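Local coordinates for protein HTP-2 (Caenorhabditis elegans, PDB 4TZM), which binds a closure-motif peptide of HTP-3 through its HORMA domain and probably helps build the meiotic chromosome axis, at residues Q170-L181 against S229-P237. Numbering follows the deposited sequence.
Sequences QMVTIVRSVQFL and SVTIGHLRP
Gln170 stretches across to His234, Leu235 and Arg236, where strand 228-235 ends. Its CB sits 3.4 Å from the carbonyl O of His234 and also brushes Leu235 CD2; CG passes the same carbonyl at longer range. With CG anti to the carbonyl carbon (chi1 -72°) and the chain extended beyond it, the amide lands beside the backbone of Arg236, whose N donates to Gln170 OE1 at 3.0 Å, a bent bond arriving tilted out of the amide's plane. Gln170 NE2 comes obliquely to the His234 ring, 3.5 Å from His234 NE2, at an angle too poor for a hydrogen bond. Cut back to an alanine here, the side chain would lose its amide, which is likely to leave Arg236 N without this acceptor and a gap beside the His234 ring. This helix-on-sheet packing belongs to the HORMA fold: segments 170-181 and 229-235, parts of helix 164-185 and strand 228-235, run nearly antiparallel (158°), and the strand pairs in turn with antiparallel strand 240-248. Deeper in, Ile174 CD1 packs 3.6 Å from Leu235 CG, the two side chains crossing at about a right angle, and Met171 CE touches both Leu235 methyls from a side chain that also meets Phe41 and Ala45 of helix 35-56. Ile174 CG1 lies 4.0 Å from Gly233 CA; a CB on Gly233 would clash with it and, at this backbone's phi of 153°, jam against the preceding carbonyl O as well. Further along, Ile232 CG2 lies 3.8 Å from Val178 CG2 and also touches Ile174 CG2, while Leu181 meets Val230 CG1 tip to tip and, through CD2, Ile232 CG1 at 4.1 Å.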
loop_
_atom_site.group_PDB
_atom_site.type_symbol
_atom_site.label_atom_id
_atom_site.label_comp_id
_atom_site.label_asym_id
_atom_site.label_seq_id
_atom_site.Cartn_x
_atom_site.Cartn_y
_atom_site.Cartn_z
ATOM N N GLN A 170 -10.531 5.842 6.175
ATOM C CA GLN A 170 -10.012 4.537 5.784
ATOM C C GLN A 170 -8.493 4.502 5.906
ATOM O O GLN A 170 -7.915 3.469 6.242
ATOM C CB GLN A 170 -10.437 4.195 4.352
ATOM C CG GLN A 170 -11.917 3.859 4.188
ATOM C CD GLN A 170 -12.374 3.916 2.738
ATOM O OE1 GLN A 170 -11.634 4.360 1.859
ATOM N NE2 GLN A 170 -13.598 3.469 2.484
ATOM N N MET A 171 -7.851 5.635 5.636
ATOM C CA MET A 171 -6.392 5.727 5.708
ATOM C C MET A 171 -5.913 5.739 7.156
ATOM O O MET A 171 -4.923 5.093 7.499
ATOM C CB MET A 171 -5.897 6.975 4.977
ATOM C CG MET A 171 -4.415 7.263 5.163
ATOM S SD MET A 171 -3.370 5.905 4.603
ATOM C CE MET A 171 -3.870 5.780 2.900
ATOM N N VAL A 172 -6.624 6.481 7.999
ATOM C CA VAL A 172 -6.343 6.519 9.428
ATOM C C VAL A 172 -6.498 5.130 10.049
ATOM O O VAL A 172 -5.677 4.710 10.866
ATOM C CB VAL A 172 -7.264 7.531 10.137
ATOM C CG1 VAL A 172 -7.322 7.261 11.636
ATOM C CG2 VAL A 172 -6.802 8.954 9.849
ATOM N N THR A 173 -7.540 4.415 9.638
ATOM C CA THR A 173 -7.786 3.053 10.112
ATOM C C THR A 173 -6.657 2.090 9.738
ATOM O O THR A 173 -6.224 1.278 10.556
ATOM C CB THR A 173 -9.117 2.506 9.552
ATOM O OG1 THR A 173 -10.211 3.168 10.199
ATOM C CG2 THR A 173 -9.229 1.003 9.781
ATOM N N ILE A 174 -6.181 2.184 8.500
ATOM C CA ILE A 174 -5.140 1.285 8.011
ATOM C C ILE A 174 -3.845 1.460 8.805
ATOM O O ILE A 174 -3.261 0.480 9.273
ATOM C CB ILE A 174 -4.866 1.500 6.503
ATOM C CG1 ILE A 174 -5.925 0.777 5.670
ATOM C CG2 ILE A 174 -3.476 0.998 6.125
ATOM C CD1 ILE A 174 -5.763 0.965 4.177
ATOM N N VAL A 175 -3.426 2.711 8.975
ATOM C CA VAL A 175 -2.183 3.029 9.673
ATOM C C VAL A 175 -2.252 2.682 11.159
ATOM O O VAL A 175 -1.279 2.186 11.734
ATOM C CB VAL A 175 -1.827 4.510 9.497
ATOM C CG1 VAL A 175 -0.530 4.835 10.223
ATOM C CG2 VAL A 175 -1.713 4.830 8.011
ATOM N N ARG A 176 -3.405 2.918 11.776
ATOM C CA ARG A 176 -3.612 2.509 13.161
ATOM C C ARG A 176 -3.547 0.992 13.288
ATOM O O ARG A 176 -2.898 0.468 14.188
ATOM C CB ARG A 176 -4.953 3.025 13.693
ATOM C CG ARG A 176 -4.880 4.417 14.304
ATOM C CD ARG A 176 -6.127 4.734 15.122
ATOM N NE ARG A 176 -5.853 5.711 16.173
ATOM C CZ ARG A 176 -6.079 7.017 16.063
ATOM N NH1 ARG A 176 -6.595 7.513 14.947
ATOM N NH2 ARG A 176 -5.794 7.827 17.074
ATOM N N SER A 177 -4.212 0.289 12.378
ATOM C CA SER A 177 -4.219 -1.170 12.412
ATOM C C SER A 177 -2.821 -1.741 12.180
ATOM O O SER A 177 -2.433 -2.711 12.824
ATOM C CB SER A 177 -5.201 -1.729 11.379
ATOM O OG SER A 177 -6.543 -1.510 11.784
ATOM N N VAL A 178 -2.066 -1.135 11.268
ATOM C CA VAL A 178 -0.692 -1.560 11.023
ATOM C C VAL A 178 0.155 -1.392 12.281
ATOM O O VAL A 178 0.800 -2.342 12.734
ATOM C CB VAL A 178 -0.049 -0.778 9.855
ATOM C CG1 VAL A 178 1.463 -0.937 9.871
ATOM C CG2 VAL A 178 -0.618 -1.251 8.532
ATOM N N GLN A 179 0.140 -0.191 12.852
ATOM C CA GLN A 179 0.890 0.072 14.076
ATOM C C GLN A 179 0.455 -0.843 15.213
ATOM O O GLN A 179 1.281 -1.282 16.006
ATOM C CB GLN A 179 0.735 1.532 14.496
ATOM C CG GLN A 179 1.359 2.507 13.515
ATOM C CD GLN A 179 1.095 3.949 13.878
ATOM O OE1 GLN A 179 0.273 4.240 14.747
ATOM N NE2 GLN A 179 1.793 4.866 13.214
ATOM N N PHE A 180 -0.838 -1.141 15.290
ATOM C CA PHE A 180 -1.332 -2.022 16.342
ATOM C C PHE A 180 -0.937 -3.476 16.079
ATOM O O PHE A 180 -0.488 -4.177 16.988
ATOM C CB PHE A 180 -2.847 -1.903 16.484
ATOM C CG PHE A 180 -3.448 -2.952 17.372
ATOM C CD1 PHE A 180 -3.319 -2.874 18.748
ATOM C CD2 PHE A 180 -4.136 -4.023 16.828
ATOM C CE1 PHE A 180 -3.866 -3.845 19.564
ATOM C CE2 PHE A 180 -4.686 -4.996 17.640
ATOM C CZ PHE A 180 -4.549 -4.908 19.008
ATOM N N LEU A 181 -1.106 -3.921 14.835
ATOM C CA LEU A 181 -0.743 -5.278 14.423
ATOM C C LEU A 181 0.734 -5.589 14.670
ATOM O O LEU A 181 1.077 -6.624 15.249
ATOM C CB LEU A 181 -1.060 -5.485 12.939
ATOM C CG LEU A 181 -0.587 -6.773 12.263
ATOM C CD1 LEU A 181 -1.248 -7.982 12.900
ATOM C CD2 LEU A 181 -0.867 -6.731 10.767
ATOM N N SER A 229 -4.024 -15.346 8.534
ATOM C CA SER A 229 -4.340 -14.240 7.634
ATOM C C SER A 229 -5.234 -13.198 8.299
ATOM O O SER A 229 -6.329 -13.517 8.762
ATOM C CB SER A 229 -5.019 -14.770 6.368
ATOM O OG SER A 229 -5.596 -13.720 5.613
ATOM N N VAL A 230 -4.773 -11.952 8.335
ATOM C CA VAL A 230 -5.551 -10.873 8.936
ATOM C C VAL A 230 -5.685 -9.680 7.979
ATOM O O VAL A 230 -4.764 -9.351 7.237
ATOM C CB VAL A 230 -4.926 -10.419 10.287
ATOM C CG1 VAL A 230 -3.581 -9.739 10.076
ATOM C CG2 VAL A 230 -5.883 -9.510 11.053
ATOM N N THR A 231 -6.857 -9.053 7.991
ATOM C CA THR A 231 -7.150 -7.918 7.124
ATOM C C THR A 231 -6.849 -6.598 7.830
ATOM O O THR A 231 -7.323 -6.353 8.935
ATOM C CB THR A 231 -8.628 -7.938 6.666
ATOM O OG1 THR A 231 -8.879 -9.125 5.905
ATOM C CG2 THR A 231 -8.954 -6.718 5.816
ATOM N N ILE A 232 -6.051 -5.753 7.190
ATOM C CA ILE A 232 -5.664 -4.469 7.767
ATOM C C ILE A 232 -6.707 -3.407 7.449
ATOM O O ILE A 232 -7.031 -2.565 8.291
ATOM C CB ILE A 232 -4.277 -4.008 7.252
ATOM C CG1 ILE A 232 -3.164 -4.849 7.875
ATOM C CG2 ILE A 232 -4.028 -2.539 7.560
ATOM C CD1 ILE A 232 -2.880 -6.127 7.137
ATOM N N GLY A 233 -7.233 -3.454 6.229
ATOM C CA GLY A 233 -8.222 -2.490 5.790
ATOM C C GLY A 233 -8.235 -2.282 4.287
ATOM O O GLY A 233 -7.529 -2.968 3.545
ATOM N N HIS A 234 -9.043 -1.325 3.842
ATOM C CA HIS A 234 -9.197 -1.034 2.425
ATOM C C HIS A 234 -9.190 0.468 2.150
ATOM O O HIS A 234 -9.264 1.284 3.069
ATOM C CB HIS A 234 -10.491 -1.653 1.894
ATOM C CG HIS A 234 -11.729 -1.079 2.510
ATOM N ND1 HIS A 234 -12.298 -1.592 3.657
ATOM C CD2 HIS A 234 -12.504 -0.033 2.141
ATOM C CE1 HIS A 234 -13.373 -0.887 3.965
ATOM N NE2 HIS A 234 -13.521 0.063 3.061
ATOM N N LEU A 235 -9.094 0.817 0.872
ATOM C CA LEU A 235 -9.108 2.203 0.423
ATOM C C LEU A 235 -10.029 2.306 -0.785
ATOM O O LEU A 235 -9.994 1.450 -1.669
ATOM C CB LEU A 235 -7.691 2.681 0.073
ATOM C CG LEU A 235 -6.697 2.833 1.231
ATOM C CD1 LEU A 235 -5.268 3.031 0.730
ATOM C CD2 LEU A 235 -7.104 3.980 2.144
ATOM N N ARG A 236 -10.873 3.333 -0.812
ATOM C CA ARG A 236 -11.786 3.527 -1.932
ATOM C C ARG A 236 -11.844 5.000 -2.321
ATOM O O ARG A 236 -12.779 5.712 -1.946
ATOM C CB ARG A 236 -13.189 3.005 -1.585
ATOM C CG ARG A 236 -14.230 3.060 -2.720
ATOM C CD ARG A 236 -13.737 2.380 -3.989
ATOM N NE ARG A 236 -14.809 2.077 -4.939
ATOM C CZ ARG A 236 -15.097 2.804 -6.017
ATOM N NH1 ARG A 236 -14.403 3.900 -6.294
ATOM N NH2 ARG A 236 -16.082 2.433 -6.822
ATOM N N PRO A 237 -10.826 5.473 -3.058
ATOM C CA PRO A 237 -10.935 6.802 -3.663
ATOM C C PRO A 237 -11.872 6.780 -4.869
ATOM O O PRO A 237 -12.603 5.807 -5.061
ATOM C CB PRO A 237 -9.496 7.126 -4.074
ATOM C CG PRO A 237 -8.821 5.817 -4.190
ATOM C CD PRO A 237 -9.473 4.908 -3.194
HETATM O O HOH W 1 -9.206 1.313 6.099
#